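Side-chain contacts in deoxyhypusine hydroxylase (Homo sapiens, PDB 4D50), which hydroxylates the deoxyhypusine residue of translation initiation factor eIF5A at a peroxo-bridged diiron centre, completing the formation of hypusine: residues 208-211 with 212-216; 237-241 with 242-246. All coordinates share one frame; numbering follows the deposited sequence.

Interaction 1 (208-211 with 212-216). With FE (Fe (III) ion), chain C; PER (peroxide ion), chain E.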
loop_
_atom_site.group_PDB
_atom_site.type_symbol
_atom_site.label_atom_id
_atom_site.label_comp_id
_atom_site.label_asym_id
_atom_site.label_seq_id
_atom_site.Cartn_x
_atom_site.Cartn_y
_atom_site.Cartn_z
ATOM N N ALA A 208 -5.630 2.802 -13.166
ATOM C CA ALA A 208 -4.308 2.637 -12.585
ATOM C C ALA A 208 -4.391 2.278 -11.095
ATOM O O ALA A 208 -3.687 1.390 -10.637
ATOM C CB ALA A 208 -3.488 3.922 -12.777
ATOM N N LEU A 209 -5.306 2.891 -10.328
ATOM C CA LEU A 209 -5.481 2.509 -8.903
ATOM C C LEU A 209 -5.767 1.024 -8.778
ATOM O O LEU A 209 -5.085 0.302 -8.015
ATOM C CB LEU A 209 -6.614 3.297 -8.258
ATOM C CG LEU A 209 -6.554 3.318 -6.744
ATOM C CD1 LEU A 209 -5.436 4.174 -6.219
ATOM C CD2 LEU A 209 -7.874 3.766 -6.163
ATOM N N PHE A 210 -6.762 0.548 -9.547
ATOM C CA PHE A 210 -7.113 -0.872 -9.583
ATOM C C PHE A 210 -5.942 -1.783 -9.885
ATOM O O PHE A 210 -5.704 -2.761 -9.125
ATOM C CB PHE A 210 -8.212 -1.099 -10.639
ATOM C CG PHE A 210 -8.628 -2.560 -10.846
ATOM C CD1 PHE A 210 -7.948 -3.367 -11.765
ATOM C CD2 PHE A 210 -9.685 -3.117 -10.165
ATOM C CE1 PHE A 210 -8.353 -4.644 -12.025
ATOM C CE2 PHE A 210 -10.016 -4.480 -10.341
ATOM C CZ PHE A 210 -9.365 -5.212 -11.284
ATOM N N ARG A 211 -5.185 -1.474 -10.928
ATOM C CA ARG A 211 -4.026 -2.309 -11.309
ATOM C C ARG A 211 -2.978 -2.331 -10.204
ATOM O O ARG A 211 -2.321 -3.340 -9.937
ATOM C CB ARG A 211 -3.385 -1.796 -12.596
ATOM C CG ARG A 211 -4.279 -2.137 -13.775
ATOM C CD ARG A 211 -3.587 -1.985 -15.126
ATOM N NE ARG A 211 -2.981 -0.711 -15.328
ATOM C CZ ARG A 211 -3.616 0.394 -15.786
ATOM N NH1 ARG A 211 -4.944 0.376 -15.996
ATOM N NH2 ARG A 211 -2.913 1.535 -16.009
ATOM N N HIS A 212 -2.759 -1.203 -9.596
ATOM C CA HIS A 212 -1.770 -1.143 -8.545
ATOM C C HIS A 212 -2.162 -2.019 -7.387
ATOM O O HIS A 212 -1.326 -2.664 -6.786
ATOM C CB HIS A 212 -1.457 0.346 -8.202
ATOM C CG HIS A 212 -1.756 0.823 -6.820
ATOM N ND1 HIS A 212 -3.036 1.078 -6.394
ATOM C CD2 HIS A 212 -0.948 1.272 -5.827
ATOM C CE1 HIS A 212 -3.005 1.475 -5.147
ATOM N NE2 HIS A 212 -1.756 1.657 -4.796
ATOM N N GLU A 213 -3.443 -1.975 -7.028
ATOM C CA GLU A 213 -3.936 -2.830 -5.989
ATOM C C GLU A 213 -3.732 -4.285 -6.307
ATOM O O GLU A 213 -3.393 -5.078 -5.404
ATOM C CB GLU A 213 -5.408 -2.502 -5.685
ATOM C CG GLU A 213 -5.819 -3.023 -4.345
ATOM C CD GLU A 213 -5.188 -2.292 -3.159
ATOM O OE1 GLU A 213 -5.047 -1.051 -3.201
ATOM O OE2 GLU A 213 -4.858 -3.003 -2.176
ATOM N N VAL A 214 -4.015 -4.672 -7.550
ATOM C CA VAL A 214 -3.742 -6.051 -8.003
ATOM C C VAL A 214 -2.307 -6.439 -7.733
ATOM O O VAL A 214 -2.008 -7.522 -7.171
ATOM C CB VAL A 214 -4.105 -6.188 -9.496
ATOM C CG1 VAL A 214 -3.675 -7.550 -10.070
ATOM C CG2 VAL A 214 -5.621 -6.091 -9.648
ATOM N N GLY A 215 -1.411 -5.503 -8.042
ATOM C CA GLY A 215 0.061 -5.662 -7.822
ATOM C C GLY A 215 0.325 -5.914 -6.319
ATOM O O GLY A 215 1.040 -6.809 -5.933
ATOM N N TYR A 216 -0.253 -5.077 -5.462
ATOM C CA TYR A 216 -0.068 -5.216 -4.024
ATOM C C TYR A 216 -0.553 -6.597 -3.529
ATOM O O TYR A 216 0.173 -7.311 -2.816
ATOM C CB TYR A 216 -0.797 -4.043 -3.320
ATOM C CG TYR A 216 -0.938 -4.129 -1.810
ATOM C CD1 TYR A 216 -2.065 -4.737 -1.208
ATOM C CD2 TYR A 216 0.031 -3.554 -0.953
ATOM C CE1 TYR A 216 -2.200 -4.807 0.204
ATOM C CE2 TYR A 216 -0.127 -3.609 0.427
ATOM C CZ TYR A 216 -1.221 -4.258 0.992
ATOM O OH TYR A 216 -1.386 -4.258 2.402
HETATM FE FE FE C . -1.006 2.776 -2.972
HETATM O O1 PER E . 0.657 3.660 -4.161
HETATM O O2 PER E . 1.746 3.056 -5.072
HETATM O O HOH W 1 0.538 1.431 -2.346
HETATM O O HOH W 2 -2.330 1.519 -1.782
#
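From the bond between His212 N and Ala208 O to that between Gly215 N and Arg211 O, successive i to i+4 hydrogen bonds join residues 208-211 to 212-216 as the first turns of helix 208-221, in a HEAT-like repeat that supplies an iron ligand. Leu209 O accepts twice, from Glu213 N in the helical ladder at 3.0 Å and from the imidazole ND1 of His212 at 2.7 Å. The hydrogen bond from ND1 is nearly straight, lies in the ring plane and meets a carbonyl lone pair; together with the metal bond at NE2 it helps fix the rotation of the imidazole. As second-shell acceptor, Leu209 O would probably make the imidazole more electron-rich and a stronger ligand. A chi1 of 118°, away from the staggered positions, turns the ring so that ND1 faces Leu209 O and NE2 the iron. Leu209 runs alongside the ring, its CD1 3.8 Å from His212 CE1. One turn on, Val214 CG2 sits over a face of the Phe210 ring, 4.3 Å from the centroid, in a CH-pi contact. Arg211 pairs with Glu239. His94 and Glu95 are the other protein ligands of the iron ion, which His212 NE2 binds at 2.3 Å.

Interaction 2 (237-241 with 242-246). With FE (Fe (III) ion), chain D; GAI (guanidine), chain H; PER (peroxide ion), chain E.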
loop_
_atom_site.group_PDB
_atom_site.type_symbol
_atom_site.label_atom_id
_atom_site.label_comp_id
_atom_site.label_asym_id
_atom_site.label_seq_id
_atom_site.Cartn_x
_atom_site.Cartn_y
_atom_site.Cartn_z
ATOM N N CYS A 237 7.118 0.091 -20.177
ATOM C CA CYS A 237 7.421 1.539 -19.993
ATOM C C CYS A 237 6.187 2.415 -20.157
ATOM O O CYS A 237 6.198 3.510 -19.651
ATOM C CB CYS A 237 8.526 2.063 -20.974
ATOM S SG CYS A 237 8.061 2.114 -22.780
ATOM N N THR A 238 5.141 1.960 -20.854
ATOM C CA THR A 238 3.898 2.689 -20.992
ATOM C C THR A 238 2.995 2.610 -19.740
ATOM O O THR A 238 2.071 3.435 -19.541
ATOM C CB THR A 238 3.046 2.197 -22.180
ATOM O OG1 THR A 238 2.899 0.753 -22.160
ATOM C CG2 THR A 238 3.701 2.554 -23.559
ATOM N N GLU A 239 3.260 1.623 -18.893
ATOM C CA GLU A 239 2.466 1.462 -17.681
ATOM C C GLU A 239 2.679 2.608 -16.689
ATOM O O GLU A 239 3.739 3.186 -16.573
ATOM C CB GLU A 239 2.725 0.074 -17.035
ATOM C CG GLU A 239 1.824 -0.228 -15.815
ATOM C CD GLU A 239 0.301 -0.131 -16.051
ATOM O OE1 GLU A 239 -0.292 0.959 -15.849
ATOM O OE2 GLU A 239 -0.346 -1.168 -16.393
ATOM N N ASN A 240 1.620 2.933 -15.951
ATOM C CA ASN A 240 1.695 3.970 -14.938
ATOM C C ASN A 240 2.780 3.665 -13.881
ATOM O O ASN A 240 2.905 2.521 -13.467
ATOM C CB ASN A 240 0.300 4.031 -14.321
ATOM C CG ASN A 240 0.201 5.059 -13.275
ATOM O OD1 ASN A 240 0.763 4.921 -12.222
ATOM N ND2 ASN A 240 -0.478 6.129 -13.562
ATOM N N PRO A 241 3.644 4.646 -13.533
ATOM C CA PRO A 241 4.736 4.416 -12.624
ATOM C C PRO A 241 4.290 3.890 -11.248
ATOM O O PRO A 241 4.979 3.036 -10.640
ATOM C CB PRO A 241 5.408 5.788 -12.462
ATOM C CG PRO A 241 4.767 6.664 -13.460
ATOM C CD PRO A 241 3.731 5.945 -14.225
ATOM N N MET A 242 3.117 4.288 -10.793
ATOM C CA MET A 242 2.568 3.775 -9.533
ATOM C C MET A 242 2.277 2.261 -9.628
ATOM O O MET A 242 2.488 1.529 -8.666
ATOM C CB MET A 242 1.288 4.560 -9.192
ATOM C CG MET A 242 0.524 4.072 -8.001
ATOM S SD MET A 242 -0.951 5.059 -7.708
ATOM C CE MET A 242 -1.965 4.246 -8.935
ATOM N N VAL A 243 1.791 1.805 -10.779
ATOM C CA VAL A 243 1.551 0.376 -11.021
ATOM C C VAL A 243 2.896 -0.394 -11.168
ATOM O O VAL A 243 3.097 -1.486 -10.567
ATOM C CB VAL A 243 0.776 0.113 -12.326
ATOM C CG1 VAL A 243 0.623 -1.359 -12.570
ATOM C CG2 VAL A 243 -0.638 0.804 -12.244
ATOM N N ARG A 244 3.794 0.206 -11.914
ATOM C CA ARG A 244 5.076 -0.466 -12.083
ATOM C C ARG A 244 5.833 -0.586 -10.758
ATOM O O ARG A 244 6.403 -1.633 -10.447
ATOM C CB ARG A 244 5.932 0.207 -13.125
ATOM C CG ARG A 244 5.328 0.304 -14.544
ATOM C CD ARG A 244 6.184 1.211 -15.440
ATOM N NE ARG A 244 7.455 0.546 -15.588
ATOM C CZ ARG A 244 8.634 1.137 -15.720
ATOM N NH1 ARG A 244 8.760 2.456 -15.676
ATOM N NH2 ARG A 244 9.666 0.355 -15.752
ATOM N N HIS A 245 5.782 0.459 -9.954
ATOM C CA HIS A 245 6.353 0.381 -8.564
ATOM C C HIS A 245 5.737 -0.723 -7.708
ATOM O O HIS A 245 6.465 -1.466 -7.017
ATOM C CB HIS A 245 6.275 1.725 -7.844
ATOM C CG HIS A 245 5.668 1.631 -6.499
ATOM N ND1 HIS A 245 6.388 1.186 -5.411
ATOM C CD2 HIS A 245 4.450 1.993 -6.034
ATOM C CE1 HIS A 245 5.600 1.175 -4.357
ATOM N NE2 HIS A 245 4.452 1.740 -4.682
ATOM N N GLU A 246 4.398 -0.893 -7.760
ATOM C CA GLU A 246 3.759 -1.876 -6.945
ATOM C C GLU A 246 4.147 -3.296 -7.381
ATOM O O GLU A 246 4.358 -4.165 -6.527
ATOM C CB GLU A 246 2.222 -1.644 -6.976
ATOM C CG GLU A 246 1.539 -1.981 -5.679
ATOM C CD GLU A 246 2.007 -1.138 -4.532
ATOM O OE1 GLU A 246 1.923 0.086 -4.584
ATOM O OE2 GLU A 246 2.502 -1.755 -3.570
HETATM FE FE FE D . 2.581 1.772 -3.520
HETATM C C GAI H . 1.424 6.328 -17.921
HETATM N N1 GAI H . 1.594 7.317 -17.174
HETATM N N2 GAI H . 0.222 5.751 -17.916
HETATM N N3 GAI H . 2.415 5.841 -18.679
HETATM O O1 PER E . 0.657 3.660 -4.161
HETATM O O2 PER E . 1.746 3.056 -5.072
HETATM O O HOH W 3 6.218 4.200 -16.248
HETATM O O HOH W 4 3.352 0.350 -2.089
HETATM O O HOH W 1 0.538 1.431 -2.346
#
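An N-cap opens helix 241-254, whose first turns carry two iron ligands of a HEAT-like repeat. Asn240 is the cap: its OD1 accepts from Met242 N at 2.8 Å, with the N-H bent to 134° and the donor tilted from the amide carbonyl plane. With chi1 at -179°, CG lies anti to the Asn240 backbone N, and the amide oxygen swings round to the first turn. Glu239 folds back at chi2 so that its OE1, the oxygen that also meets Arg211, accepts from Asn240 N on the anti side of the carboxylate. The aliphatic part of Glu239 crosses Val243 at about a right angle, Glu239 CG lying 3.6 Å from Val243 CG1. Arg244 reaches back along the loop, packing its CG against Glu239 CB at 3.6 Å, while a water bridges its NH1 to Glu239 O; its NH2 is held by Leu234 O in a hydrogen bond and by Asp269 in a salt bridge. Thr238 O accepts from a bound guanidine. At the other end, His245 NE2 and Glu246 OE1 bind iron at 2.2 and 2.1 Å, with His61 as the third protein ligand. His245 ND1 is hydrogen-bonded to Ser277 OG, which steadies the imidazole from the side away from the metal. Capping, salt bridges and this second-shell bond thus anchor the helix start that presents both ligands to the peroxide-bound iron.

The two contacts come in series along the chain, interaction 1 at the start of helix 208-221 and interaction 2 at the loop and start of helix 241-254, with helix 227-235 between them. Their centres are 10 Å apart, within one HEAT-repeat range. They touch directly: the salt bridge between Arg211 NH2 and Glu239 OE1, 2.7 Å long, ties one to the other, and Glu246 CG packs 3.1 Å from His212 O. Each helix start serves a different iron ion, and the peroxide and a shared water join the two metals. Packing the two starts together probably helps set the relative placement of His212 against His245 and Glu246.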